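Local coordinates for protein yahD a copper inducible hydrolase (Lactococcus lactis subsp. lactis, PDB 3OG9) that is a copper-inducible protein of the alpha/beta hydrolase fold that binds D-malate in its pocket and is probably a hydrolase, at residues 11-16 against 40-45; 60-65 against 76-81; 68-73 against 134-139. All coordinates share one frame; numbering follows the deposited sequence.

Interaction 1. Residues 11-16 against 40-45; sequences AGRKDL and APSHPI
Leu16 lies across the imidazole of His43 at about a right angle, its CG over the centre of the ring, 3.9 Å from the centroid and 10° off the normal, a CH-pi contact. Its CD2 lies over the same face, 3.7 Å from His43 CD2, and also meets the CB of Ser42. The polar link is one backbone bond: Arg13 N donates to Ser42 O at 2.7 Å, nearly straight at 172°. The Arg13 chain, extended from CG to NE, then runs past Ser42, whose OG sits over one face of the guanidinium, 3.4 Å from Arg13 NE but too poorly angled for a hydrogen bond. The Pro44 ring meets three carbonyl oxygens, its CG 3.2 Å from Ala11 O and its CD close to Arg13 O and Leu16 O. Gly12, at positive phi, brings its CA within 3.4 Å of Ser42 O. The contact packs the loop between strands 7-10 and 19-22 against the one leading from helix 33-39 into strand 45-48, away from the malate site. Further out, His43 ND1 is bonded to Ala17 O and NE2 to Lys209 NZ. With both nitrogens bonded, the imidazole would be held in rotation while its face takes Leu16.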
ATOM      1  N   ALA A  11      -5.128   9.746 -16.711  1.00 14.72           N
ATOM      2  CA  ALA A  11      -4.319   9.115 -17.754  1.00 15.48           C
ATOM      3  C   ALA A  11      -2.785   9.353 -17.702  1.00 16.08           C
ATOM      4  O   ALA A  11      -2.000   8.449 -18.028  1.00 17.30           O
ATOM      5  CB  ALA A  11      -4.881   9.476 -19.145  1.00 15.50           C
ATOM      6  N   GLY A  12      -2.370  10.550 -17.321  1.00 15.75           N
ATOM      7  CA  GLY A  12      -0.925  10.896 -17.345  1.00 15.32           C
ATOM      8  C   GLY A  12      -0.258  10.676 -18.693  1.00 15.77           C
ATOM      9  O   GLY A  12      -0.892  10.791 -19.747  1.00 16.43           O
ATOM     10  N   ARG A  13       1.018  10.322 -18.676  1.00 15.01           N
ATOM     11  CA  ARG A  13       1.703   9.916 -19.916  1.00 14.95           C
ATOM     12  C   ARG A  13       1.647   8.408 -20.018  1.00 15.61           C
ATOM     13  O   ARG A  13       2.144   7.713 -19.135  1.00 14.97           O
ATOM     14  CB  ARG A  13       3.154  10.381 -19.928  1.00 14.71           C
ATOM     15  CG  ARG A  13       3.321  11.828 -19.618  1.00 14.01           C
ATOM     16  CD  ARG A  13       4.787  12.236 -19.697  1.00 13.30           C
ATOM     17  NE  ARG A  13       4.916  13.679 -19.515  1.00 13.26           N
ATOM     18  CZ  ARG A  13       6.083  14.313 -19.343  1.00 15.69           C
ATOM     19  NH1 ARG A  13       7.245  13.627 -19.320  1.00 12.70           N
ATOM     20  NH2 ARG A  13       6.094  15.635 -19.191  1.00 13.37           N
ATOM     21  N   LYS A  14       1.037   7.918 -21.098  1.00 15.79           N
ATOM     22  CA  LYS A  14       0.747   6.488 -21.258  1.00 17.38           C
ATOM     23  C   LYS A  14       1.942   5.520 -21.165  1.00 16.44           C
ATOM     24  O   LYS A  14       1.741   4.373 -20.798  1.00 16.05           O
ATOM     25  CB  LYS A  14      -0.045   6.224 -22.555  1.00 17.33           C
ATOM     26  CG  LYS A  14       0.742   6.464 -23.834  1.00 19.15           C
ATOM     27  CD  LYS A  14      -0.059   6.058 -25.084  1.00 22.26           C
ATOM     28  CE  LYS A  14      -0.109   4.552 -25.260  1.00 27.28           C
ATOM     29  NZ  LYS A  14       1.188   3.968 -25.787  1.00 30.50           N
ATOM     30  N   ASP A  15       3.158   5.963 -21.498  1.00 15.86           N
ATOM     31  CA  ASP A  15       4.314   5.037 -21.516  1.00 15.76           C
ATOM     32  C   ASP A  15       4.982   4.877 -20.142  1.00 15.50           C
ATOM     33  O   ASP A  15       5.854   4.011 -19.970  1.00 15.43           O
ATOM     34  CB  ASP A  15       5.353   5.450 -22.582  0.50 15.72           C
ATOM     35  CG  ASP A  15       4.765   5.527 -23.989  0.50 17.57           C
ATOM     36  OD1 ASP A  15       4.538   6.638 -24.481  1.00 18.92           O
ATOM     37  OD2 ASP A  15       4.514   4.481 -24.616  1.00 20.95           O
ATOM     38  N   LEU A  16       4.570   5.703 -19.174  1.00 14.04           N
ATOM     39  CA  LEU A  16       5.141   5.666 -17.831  1.00 13.80           C
ATOM     40  C   LEU A  16       4.399   4.662 -16.947  1.00 11.77           C
ATOM     41  O   LEU A  16       3.198   4.404 -17.153  1.00 11.71           O
ATOM     42  CB  LEU A  16       5.075   7.048 -17.194  1.00 13.40           C
ATOM     43  CG  LEU A  16       6.320   7.928 -17.140  1.00 17.19           C
ATOM     44  CD1 LEU A  16       7.195   7.794 -18.383  1.00 19.33           C
ATOM     45  CD2 LEU A  16       5.966   9.404 -16.875  1.00 14.63           C
ATOM     46  N   ALA A  40       5.455  10.942  -8.258  1.00  8.54           N
ATOM     47  CA  ALA A  40       5.722  10.398  -9.586  1.00  8.99           C
ATOM     48  C   ALA A  40       5.048  11.268 -10.633  1.00  9.44           C
ATOM     49  O   ALA A  40       4.027  10.862 -11.191  1.00  9.19           O
ATOM     50  CB  ALA A  40       5.197   8.965  -9.668  1.00  9.94           C
ATOM     51  N   PRO A  41       5.586  12.486 -10.880  1.00 10.11           N
ATOM     52  CA  PRO A  41       4.933  13.394 -11.827  1.00 10.45           C
ATOM     53  C   PRO A  41       4.726  12.749 -13.199  1.00 10.42           C
ATOM     54  O   PRO A  41       5.632  12.067 -13.689  1.00 10.37           O
ATOM     55  CB  PRO A  41       5.933  14.568 -11.943  1.00 10.74           C
ATOM     56  CG  PRO A  41       6.614  14.594 -10.622  1.00 11.22           C
ATOM     57  CD  PRO A  41       6.796  13.108 -10.290  1.00 10.30           C
ATOM     58  N   SER A  42       3.540  12.956 -13.785  1.00 10.78           N
ATOM     59  CA  SER A  42       3.206  12.504 -15.148  1.00 10.96           C
ATOM     60  C   SER A  42       2.779  11.021 -15.248  1.00  9.59           C
ATOM     61  O   SER A  42       2.347  10.579 -16.312  1.00  9.00           O
ATOM     62  CB  SER A  42       4.360  12.760 -16.148  1.00 12.40           C
ATOM     63  OG  SER A  42       4.907  14.077 -16.109  1.00 15.22           O
ATOM     64  N   HIS A  43       2.918  10.245 -14.171  1.00  8.38           N
ATOM     65  CA  HIS A  43       2.570   8.819 -14.249  1.00  7.89           C
ATOM     66  C   HIS A  43       1.051   8.657 -14.213  1.00  6.91           C
ATOM     67  O   HIS A  43       0.384   9.360 -13.472  1.00  6.99           O
ATOM     68  CB  HIS A  43       3.211   8.016 -13.102  1.00  6.44           C
ATOM     69  CG  HIS A  43       4.700   7.854 -13.228  1.00  8.35           C
ATOM     70  ND1 HIS A  43       5.301   6.621 -13.359  1.00 12.04           N
ATOM     71  CD2 HIS A  43       5.709   8.759 -13.211  1.00  9.52           C
ATOM     72  CE1 HIS A  43       6.617   6.773 -13.429  1.00 11.36           C
ATOM     73  NE2 HIS A  43       6.892   8.058 -13.323  1.00  9.35           N
ATOM     74  N   PRO A  44       0.507   7.717 -15.008  1.00  7.59           N
ATOM     75  CA  PRO A  44      -0.927   7.434 -14.932  1.00  7.67           C
ATOM     76  C   PRO A  44      -1.289   7.038 -13.490  1.00  7.73           C
ATOM     77  O   PRO A  44      -0.465   6.451 -12.776  1.00  6.72           O
ATOM     78  CB  PRO A  44      -1.099   6.200 -15.833  1.00  8.03           C
ATOM     79  CG  PRO A  44       0.070   6.285 -16.809  1.00  9.24           C
ATOM     80  CD  PRO A  44       1.208   6.873 -15.994  1.00  7.39           C
ATOM     81  N   ILE A  45      -2.519   7.315 -13.091  1.00  7.08           N
ATOM     82  CA  ILE A  45      -2.925   7.042 -11.712  1.00  7.20           C
ATOM     83  C   ILE A  45      -4.192   6.223 -11.723  1.00  8.18           C
ATOM     84  O   ILE A  45      -5.133   6.580 -12.420  1.00  8.70           O
ATOM     85  CB  ILE A  45      -3.164   8.345 -10.914  1.00  6.47           C
ATOM     86  CG1 ILE A  45      -1.819   8.973 -10.522  1.00  6.83           C
ATOM     87  CG2 ILE A  45      -4.057   8.073  -9.629  1.00  6.67           C
ATOM     88  CD1 ILE A  45      -1.939  10.423 -10.050  1.00  7.43           C
TER

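Interaction 2. Residues 60-65 against 76-81; sequences YFKLRG and LESLDE. With MLT (D-malate), chain C.
The irregular 60-65 backbone passes the first turns of helix 76-97, with the CA atoms of Phe61 and Leu79 5.2 Å apart. Where they meet, Lys62 N donates to Ser78 OG at 3.0 Å and 163°. Ser78 holds its OG anti to its own backbone N (chi1 177°), which points the hydroxyl out from the helix to the passing loop; the aliphatic part of Lys62 and CB of Phe61 close around it. Phe61 and Leu79 lie side by side and point the same way. Leu79 CD1 sits over one face of the phenyl ring, 4.2 Å from its centroid and 28° off the normal, a CH-pi contact whose shortest approach is to Phe61 CD2 at 3.8 Å. The far end of the ring serves the ligand: Phe61 CZ is 3.8 Å from O1 of D-malate, so one ring joins helix and pocket. Around it, Arg59 makes a cation-pi contact with Phe61 and also bonds the malate, while Asn111 and Val115 of helix 111-121 touch the ring. Lys62 is tied by backbone to Asp75, and Asp75 OD1 accepts from Ser78 N. Such a loop, following a sheet strand and lining the ligand pocket, fits the substrate site of an alpha/beta hydrolase.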
ATOM      1  N   TYR A  60     -10.280  -1.055   3.711  1.00  7.34           N
ATOM      2  CA  TYR A  60     -10.114  -2.192   2.791  1.00  6.61           C
ATOM      3  C   TYR A  60     -10.535  -3.542   3.337  1.00  6.89           C
ATOM      4  O   TYR A  60     -10.779  -4.464   2.562  1.00  8.20           O
ATOM      5  CB  TYR A  60      -8.681  -2.271   2.273  1.00  5.77           C
ATOM      6  CG  TYR A  60      -8.407  -1.169   1.303  1.00  4.86           C
ATOM      7  CD1 TYR A  60      -8.798  -1.275  -0.036  1.00  5.68           C
ATOM      8  CD2 TYR A  60      -7.822   0.041   1.748  1.00  7.23           C
ATOM      9  CE1 TYR A  60      -8.580  -0.220  -0.921  1.00  5.93           C
ATOM     10  CE2 TYR A  60      -7.596   1.093   0.854  1.00  4.98           C
ATOM     11  CZ  TYR A  60      -7.957   0.948  -0.461  1.00  5.74           C
ATOM     12  OH  TYR A  60      -7.742   1.995  -1.336  1.00  3.88           O
ATOM     13  N   PHE A  61     -10.625  -3.680   4.653  1.00  6.92           N
ATOM     14  CA  PHE A  61     -11.025  -4.971   5.259  1.00  7.20           C
ATOM     15  C   PHE A  61     -11.519  -4.705   6.671  1.00  7.28           C
ATOM     16  O   PHE A  61     -11.289  -3.631   7.222  1.00  7.07           O
ATOM     17  CB  PHE A  61      -9.861  -6.014   5.228  1.00  8.12           C
ATOM     18  CG  PHE A  61      -8.712  -5.649   6.107  1.00  7.60           C
ATOM     19  CD1 PHE A  61      -8.716  -5.999   7.462  1.00  8.67           C
ATOM     20  CD2 PHE A  61      -7.666  -4.887   5.614  1.00  9.75           C
ATOM     21  CE1 PHE A  61      -7.679  -5.624   8.310  1.00  9.64           C
ATOM     22  CE2 PHE A  61      -6.603  -4.499   6.471  1.00 10.12           C
ATOM     23  CZ  PHE A  61      -6.609  -4.889   7.827  1.00 10.71           C
ATOM     24  N   LYS A  62     -12.258  -5.656   7.223  1.00  8.62           N
ATOM     25  CA  LYS A  62     -12.952  -5.441   8.503  1.00  8.65           C
ATOM     26  C   LYS A  62     -12.021  -5.579   9.699  1.00  8.90           C
ATOM     27  O   LYS A  62     -11.015  -6.303   9.638  1.00  8.65           O
ATOM     28  CB  LYS A  62     -14.081  -6.459   8.638  1.00  9.32           C
ATOM     29  CG  LYS A  62     -15.245  -6.181   7.709  1.00 12.40           C
ATOM     30  CD  LYS A  62     -16.169  -7.401   7.613  1.00 20.11           C
ATOM     31  CE  LYS A  62     -17.299  -7.338   8.620  1.00 25.90           C
ATOM     32  NZ  LYS A  62     -16.887  -7.605  10.022  1.00 29.73           N
ATOM     33  N   LEU A  63     -12.376  -4.887  10.784  1.00  8.47           N
ATOM     34  CA  LEU A  63     -11.770  -5.043  12.090  1.00  9.18           C
ATOM     35  C   LEU A  63     -12.671  -5.954  12.905  1.00  9.39           C
ATOM     36  O   LEU A  63     -13.806  -6.243  12.479  1.00 10.21           O
ATOM     37  CB  LEU A  63     -11.666  -3.689  12.813  1.00  8.92           C
ATOM     38  CG  LEU A  63     -10.674  -2.715  12.129  1.00  9.88           C
ATOM     39  CD1 LEU A  63     -10.650  -1.372  12.838  1.00 11.67           C
ATOM     40  CD2 LEU A  63      -9.246  -3.321  12.022  1.00 11.46           C
ATOM     41  N   ARG A  64     -12.188  -6.354  14.082  1.00  8.41           N
ATOM     42  CA  ARG A  64     -12.918  -7.309  14.937  1.00  8.99           C
ATOM     43  C   ARG A  64     -13.897  -6.769  16.030  1.00  9.69           C
ATOM     44  O   ARG A  64     -14.463  -7.560  16.764  1.00 10.07           O
ATOM     45  CB  ARG A  64     -11.993  -8.456  15.434  1.00  9.03           C
ATOM     46  CG  ARG A  64     -11.443  -9.363  14.321  1.00  5.47           C
ATOM     47  CD  ARG A  64     -10.992 -10.699  14.948  1.00  7.19           C
ATOM     48  NE  ARG A  64     -10.099 -11.478  14.070  1.00  5.41           N
ATOM     49  CZ  ARG A  64     -10.514 -12.294  13.112  1.00  7.87           C
ATOM     50  NH1 ARG A  64     -11.820 -12.432  12.867  1.00  6.90           N
ATOM     51  NH2 ARG A  64      -9.607 -12.975  12.383  1.00  6.90           N
ATOM     52  N   GLY A  65     -14.156  -5.472  16.224  1.00 11.36           N
ATOM     53  CA  GLY A  65     -13.635  -4.536  17.211  1.00 10.71           C
ATOM     54  C   GLY A  65     -13.117  -4.873  18.587  1.00  9.68           C
ATOM     55  O   GLY A  65     -13.818  -4.861  19.655  1.00  9.61           O
ATOM     56  N   LEU A  76      -8.945 -11.599   9.331  1.00  8.83           N
ATOM     57  CA  LEU A  76      -8.162 -12.227   8.284  1.00  9.85           C
ATOM     58  C   LEU A  76      -9.006 -12.875   7.197  1.00  9.72           C
ATOM     59  O   LEU A  76      -8.574 -12.927   6.037  1.00 10.76           O
ATOM     60  CB  LEU A  76      -7.155 -13.219   8.878  1.00 10.58           C
ATOM     61  CG  LEU A  76      -6.189 -12.604   9.905  1.00 11.49           C
ATOM     62  CD1 LEU A  76      -5.219 -13.657  10.412  1.00 13.92           C
ATOM     63  CD2 LEU A  76      -5.448 -11.359   9.380  1.00 14.52           C
ATOM     64  N   GLU A  77     -10.203 -13.349   7.537  1.00  9.68           N
ATOM     65  CA  GLU A  77     -11.110 -13.819   6.483  1.00 10.08           C
ATOM     66  C   GLU A  77     -11.512 -12.675   5.547  1.00  9.20           C
ATOM     67  O   GLU A  77     -11.500 -12.835   4.317  1.00  8.85           O
ATOM     68  CB  GLU A  77     -12.330 -14.531   7.062  1.00 11.43           C
ATOM     69  CG  GLU A  77     -12.000 -15.978   7.507  1.00 12.39           C
ATOM     70  CD  GLU A  77     -13.237 -16.812   7.889  0.50 10.98           C
ATOM     71  OE1 GLU A  77     -14.387 -16.377   7.653  0.50 11.18           O
ATOM     72  OE2 GLU A  77     -13.040 -17.917   8.436  0.50 12.27           O
ATOM     73  N   SER A  78     -11.847 -11.527   6.133  1.00  8.31           N
ATOM     74  CA  SER A  78     -12.174 -10.334   5.357  1.00  7.85           C
ATOM     75  C   SER A  78     -10.972  -9.903   4.549  1.00  7.75           C
ATOM     76  O   SER A  78     -11.121  -9.604   3.369  1.00  7.82           O
ATOM     77  CB  SER A  78     -12.647  -9.189   6.252  1.00  7.80           C
ATOM     78  OG  SER A  78     -12.915  -8.001   5.518  1.00  8.71           O
ATOM     79  N   LEU A  79      -9.802  -9.857   5.185  1.00  7.45           N
ATOM     80  CA  LEU A  79      -8.569  -9.469   4.497  1.00  8.07           C
ATOM     81  C   LEU A  79      -8.391 -10.341   3.281  1.00  7.78           C
ATOM     82  O   LEU A  79      -8.098  -9.864   2.193  1.00  8.21           O
ATOM     83  CB  LEU A  79      -7.339  -9.543   5.436  1.00  7.17           C
ATOM     84  CG  LEU A  79      -5.958  -9.300   4.808  1.00  7.41           C
ATOM     85  CD1 LEU A  79      -5.857  -7.881   4.245  1.00  7.63           C
ATOM     86  CD2 LEU A  79      -4.806  -9.640   5.773  1.00  9.12           C
ATOM     87  N   ASP A  80      -8.591 -11.643   3.454  1.00  7.48           N
ATOM     88  CA  ASP A  80      -8.384 -12.574   2.333  1.00  8.92           C
ATOM     89  C   ASP A  80      -9.419 -12.336   1.222  1.00  8.57           C
ATOM     90  O   ASP A  80      -9.051 -12.243   0.046  1.00  9.65           O
ATOM     91  CB  ASP A  80      -8.414 -14.029   2.842  1.00  8.75           C
ATOM     92  CG  ASP A  80      -8.120 -15.038   1.734  1.00 13.92           C
ATOM     93  OD1 ASP A  80      -7.154 -14.830   0.946  1.00 16.48           O
ATOM     94  OD2 ASP A  80      -8.895 -16.011   1.650  1.00 15.49           O
ATOM     95  N   GLU A  81     -10.691 -12.169   1.596  1.00  8.48           N
ATOM     96  CA  GLU A  81     -11.753 -11.954   0.605  1.00  9.35           C
ATOM     97  C   GLU A  81     -11.544 -10.640  -0.176  1.00  8.66           C
ATOM     98  O   GLU A  81     -11.682 -10.599  -1.409  1.00  8.51           O
ATOM     99  CB  GLU A  81     -13.138 -11.975   1.256  1.00  9.95           C
ATOM    100  CG  GLU A  81     -13.531 -13.357   1.771  1.00 15.60           C
ATOM    101  CD  GLU A  81     -14.534 -13.300   2.937  0.50 17.72           C
ATOM    102  OE1 GLU A  81     -15.213 -12.262   3.115  0.50 18.29           O
ATOM    103  OE2 GLU A  81     -14.640 -14.303   3.682  0.50 19.49           O
TER
HETATM  104  C1  MLT C 500      -5.244  -1.316   9.466  1.00 18.36           C
HETATM  105  O1  MLT C 500      -6.459  -1.584   9.670  1.00 16.02           O
HETATM  106  O2  MLT C 500      -4.729  -1.516   8.339  1.00 13.79           O
HETATM  107  C2  MLT C 500      -4.386  -0.773  10.587  1.00 21.36           C
HETATM  108  O3  MLT C 500      -5.101  -0.695  11.807  1.00 24.21           O
HETATM  109  C3  MLT C 500      -3.779   0.583  10.227  1.00 22.27           C
HETATM  110  C4  MLT C 500      -4.803   1.686  10.100  1.00 25.72           C
HETATM  111  O4  MLT C 500      -4.466   2.825  10.490  1.00 28.98           O
HETATM  112  O5  MLT C 500      -5.953   1.534   9.611  1.00 22.41           O

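Interaction 3. Residues 68-73 against 134-139; sequences GFTKEN and HGMQLE
Thr70 and Met136 meet methyl to methyl, Thr70 CG2 pressed to 3.4 Å from Met136 CE, tighter than usual van der Waals contact. Both belong to loops at the pocket of this alpha/beta-hydrolase fold: residues 68-73 lead into helix 76-97, whereas the loop 134-139 follows strand 129-133. The thioether is aimed by its torsions: CG lies between the backbone N and the carbonyl carbon (chi1 69°), and a bend at chi3 (-55°) turns CE to the threonine. Met136 also touches D-malate, and its backbone N is held by Asn114 OD1, a residue that itself binds the ligand.

A second pair crosses at a slant beside the first. Lys71, bent at chi3, lays its CG and CD along Leu138 O, with CG at 3.6 Å, before NZ arrives at Gln137 OE1 for a 3.1 Å hydrogen bond. Gln137 comes to meet it with an extended chain, and the ammonium approaches OE1 from well outside the amide plane, tilted by 32°. The other end of that amide is held too, NE2 donating to Asp174 OD1, which fixes the flip of the group and leaves OE1 for the lysine. Asn167 of helix 165-177 touches Thr70, Lys71 and Met136, and its OD1 takes Gln137 N. One water spans the two backbones, donating to Lys71 O at 2.6 Å and to Leu138 O at 2.8 Å.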
ATOM      1  N   GLY A  68      -8.433  -2.253  21.348  1.00 10.87           N
ATOM      2  CA  GLY A  68      -7.253  -2.317  22.232  1.00 10.36           C
ATOM      3  C   GLY A  68      -6.075  -3.150  21.703  1.00 10.82           C
ATOM      4  O   GLY A  68      -5.005  -3.184  22.339  1.00  9.99           O
ATOM      5  N   PHE A  69      -6.275  -3.832  20.566  1.00  9.44           N
ATOM      6  CA  PHE A  69      -5.320  -4.806  20.033  1.00  9.13           C
ATOM      7  C   PHE A  69      -4.844  -4.370  18.643  1.00  9.15           C
ATOM      8  O   PHE A  69      -5.487  -3.568  17.983  1.00  9.03           O
ATOM      9  CB  PHE A  69      -5.938  -6.221  19.988  1.00  8.42           C
ATOM     10  CG  PHE A  69      -6.220  -6.788  21.361  1.00  9.15           C
ATOM     11  CD1 PHE A  69      -5.322  -7.693  21.956  1.00  9.96           C
ATOM     12  CD2 PHE A  69      -7.351  -6.368  22.099  1.00  8.46           C
ATOM     13  CE1 PHE A  69      -5.557  -8.194  23.259  1.00  9.91           C
ATOM     14  CE2 PHE A  69      -7.580  -6.855  23.384  1.00  8.21           C
ATOM     15  CZ  PHE A  69      -6.679  -7.781  23.958  1.00  8.51           C
ATOM     16  N   THR A  70      -3.717  -4.924  18.235  1.00  8.78           N
ATOM     17  CA  THR A  70      -3.143  -4.714  16.914  1.00  8.85           C
ATOM     18  C   THR A  70      -3.552  -5.892  16.009  1.00  8.74           C
ATOM     19  O   THR A  70      -4.656  -5.876  15.535  1.00  7.70           O
ATOM     20  CB  THR A  70      -1.630  -4.450  17.024  1.00  9.20           C
ATOM     21  OG1 THR A  70      -1.461  -3.199  17.740  1.00 10.11           O
ATOM     22  CG2 THR A  70      -1.011  -4.328  15.646  1.00 10.13           C
ATOM     23  N   LYS A  71      -2.742  -6.947  15.870  1.00  8.66           N
ATOM     24  CA  LYS A  71      -3.068  -8.027  14.907  1.00  9.90           C
ATOM     25  C   LYS A  71      -4.357  -8.782  15.225  1.00  9.32           C
ATOM     26  O   LYS A  71      -5.031  -9.234  14.315  1.00  7.80           O
ATOM     27  CB  LYS A  71      -1.888  -9.016  14.707  1.00 10.33           C
ATOM     28  CG  LYS A  71      -0.786  -8.456  13.778  1.00 10.74           C
ATOM     29  CD  LYS A  71       0.171  -9.518  13.309  1.00 13.53           C
ATOM     30  CE  LYS A  71       1.336  -9.677  14.232  1.00 20.38           C
ATOM     31  NZ  LYS A  71       1.874 -11.028  14.039  1.00 22.50           N
ATOM     32  N   GLU A  72      -4.689  -8.919  16.511  1.00  8.18           N
ATOM     33  CA  GLU A  72      -5.933  -9.576  16.916  1.00  9.15           C
ATOM     34  C   GLU A  72      -7.188  -8.841  16.431  1.00  8.69           C
ATOM     35  O   GLU A  72      -8.256  -9.451  16.358  1.00  9.51           O
ATOM     36  CB  GLU A  72      -6.025  -9.777  18.453  1.00  8.68           C
ATOM     37  CG  GLU A  72      -4.944 -10.729  19.032  1.00 10.33           C
ATOM     38  CD  GLU A  72      -3.584 -10.036  19.267  1.00 14.29           C
ATOM     39  OE1 GLU A  72      -3.482  -8.802  19.045  1.00 12.19           O
ATOM     40  OE2 GLU A  72      -2.608 -10.731  19.681  1.00 14.52           O
ATOM     41  N   ASN A  73      -7.073  -7.555  16.118  1.00  8.00           N
ATOM     42  CA  ASN A  73      -8.227  -6.815  15.591  1.00  8.08           C
ATOM     43  C   ASN A  73      -8.439  -6.932  14.082  1.00  8.44           C
ATOM     44  O   ASN A  73      -9.429  -6.433  13.569  1.00  8.29           O
ATOM     45  CB  ASN A  73      -8.147  -5.321  15.974  1.00  7.86           C
ATOM     46  CG  ASN A  73      -9.518  -4.650  15.991  1.00  8.73           C
ATOM     47  OD1 ASN A  73     -10.547  -5.312  16.105  1.00  7.84           O
ATOM     48  ND2 ASN A  73      -9.535  -3.335  15.871  1.00  5.85           N
ATOM     49  N   HIS A 134       3.664   4.450   6.615  1.00  5.61           N
ATOM     50  CA  HIS A 134       3.152   3.983   7.907  1.00  6.38           C
ATOM     51  C   HIS A 134       2.397   2.658   7.831  1.00  6.37           C
ATOM     52  O   HIS A 134       1.299   2.496   8.405  1.00  5.39           O
ATOM     53  CB  HIS A 134       2.348   5.105   8.590  1.00  6.62           C
ATOM     54  CG  HIS A 134       3.174   6.329   8.767  1.00  6.96           C
ATOM     55  ND1 HIS A 134       4.227   6.370   9.651  1.00  9.51           N
ATOM     56  CD2 HIS A 134       3.200   7.498   8.086  1.00  6.65           C
ATOM     57  CE1 HIS A 134       4.856   7.527   9.525  1.00 11.05           C
ATOM     58  NE2 HIS A 134       4.247   8.231   8.589  1.00  9.12           N
ATOM     59  N   GLY A 135       3.035   1.707   7.146  1.00  7.19           N
ATOM     60  CA  GLY A 135       2.530   0.359   7.021  1.00  7.26           C
ATOM     61  C   GLY A 135       2.968  -0.543   8.179  1.00  7.83           C
ATOM     62  O   GLY A 135       3.830  -0.183   9.026  1.00  7.20           O
ATOM     63  N   MET A 136       2.394  -1.750   8.193  1.00  7.11           N
ATOM     64  CA  MET A 136       2.655  -2.713   9.235  1.00  7.57           C
ATOM     65  C   MET A 136       2.376  -4.108   8.740  1.00  7.21           C
ATOM     66  O   MET A 136       1.769  -4.284   7.688  1.00  5.78           O
ATOM     67  CB  MET A 136       1.754  -2.418  10.438  1.00  7.59           C
ATOM     68  CG  MET A 136       0.244  -2.695  10.197  1.00  8.33           C
ATOM     69  SD  MET A 136      -0.752  -1.901  11.474  1.00 15.11           S
ATOM     70  CE  MET A 136      -0.015  -2.598  12.906  1.00 11.06           C
ATOM     71  N   GLN A 137       2.813  -5.108   9.518  1.00  6.18           N
ATOM     72  CA  GLN A 137       2.432  -6.492   9.242  1.00  7.22           C
ATOM     73  C   GLN A 137       0.982  -6.764   9.720  1.00  7.86           C
ATOM     74  O   GLN A 137       0.660  -6.500  10.874  1.00  9.12           O
ATOM     75  CB  GLN A 137       3.432  -7.439   9.934  1.00  7.59           C
ATOM     76  CG  GLN A 137       3.174  -8.885   9.620  1.00 10.43           C
ATOM     77  CD  GLN A 137       3.904  -9.821  10.511  1.00 17.05           C
ATOM     78  OE1 GLN A 137       3.657  -9.871  11.730  1.00 15.45           O
ATOM     79  NE2 GLN A 137       4.809 -10.598   9.921  1.00 16.48           N
ATOM     80  N   LEU A 138       0.130  -7.306   8.849  1.00  8.17           N
ATOM     81  CA  LEU A 138      -1.245  -7.688   9.208  1.00  9.40           C
ATOM     82  C   LEU A 138      -1.375  -9.131   9.766  1.00 10.63           C
ATOM     83  O   LEU A 138      -2.236  -9.401  10.604  1.00 10.14           O
ATOM     84  CB  LEU A 138      -2.139  -7.550   7.966  1.00  8.82           C
ATOM     85  CG  LEU A 138      -2.257  -6.113   7.466  1.00  8.48           C
ATOM     86  CD1 LEU A 138      -3.214  -6.099   6.323  1.00  8.52           C
ATOM     87  CD2 LEU A 138      -2.731  -5.185   8.624  1.00  3.41           C
ATOM     88  N   GLU A 139      -0.534 -10.041   9.274  1.00 11.41           N
ATOM     89  CA  GLU A 139      -0.581 -11.436   9.660  1.00 13.79           C
ATOM     90  C   GLU A 139       0.800 -12.088   9.489  1.00 15.84           C
ATOM     91  O   GLU A 139       1.631 -11.639   8.680  1.00 14.96           O
ATOM     92  CB  GLU A 139      -1.651 -12.188   8.833  1.00 14.07           C
ATOM     93  CG  GLU A 139      -1.549 -11.894   7.338  1.00 14.46           C
ATOM     94  CD  GLU A 139      -2.265 -12.914   6.454  1.00 17.32           C
ATOM     95  OE1 GLU A 139      -2.766 -13.947   7.015  1.00 18.66           O
ATOM     96  OE2 GLU A 139      -2.295 -12.681   5.204  1.00 12.05           O
TER
HETATM   97  O   HOH W   1      -4.020 -10.711  12.393  1.00 12.04           O

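Interaction 1 stands apart, its centre 32 Å from that of interaction 2 and 33 Å from that of interaction 3, across the centre of the chain. It joins the loops flanking strands 7-10, 19-22 and 45-48, near the edge of the mixed sheet where 7-10 is the outermost strand, and away from the malate site. Interactions 2 and 3, centres 11 Å apart, touch near the pocket. The long loop between strand 45-48 and helix 76-97 supplies 60-65 and 68-73, and Arg64 N bonds to Asn73 OD1 between them. Along the chain interaction 1 closes first; the segments of the other two then alternate. Leu138 touches both Phe61 and Leu79, so the 134-139 loop packs on both partners of interaction 2.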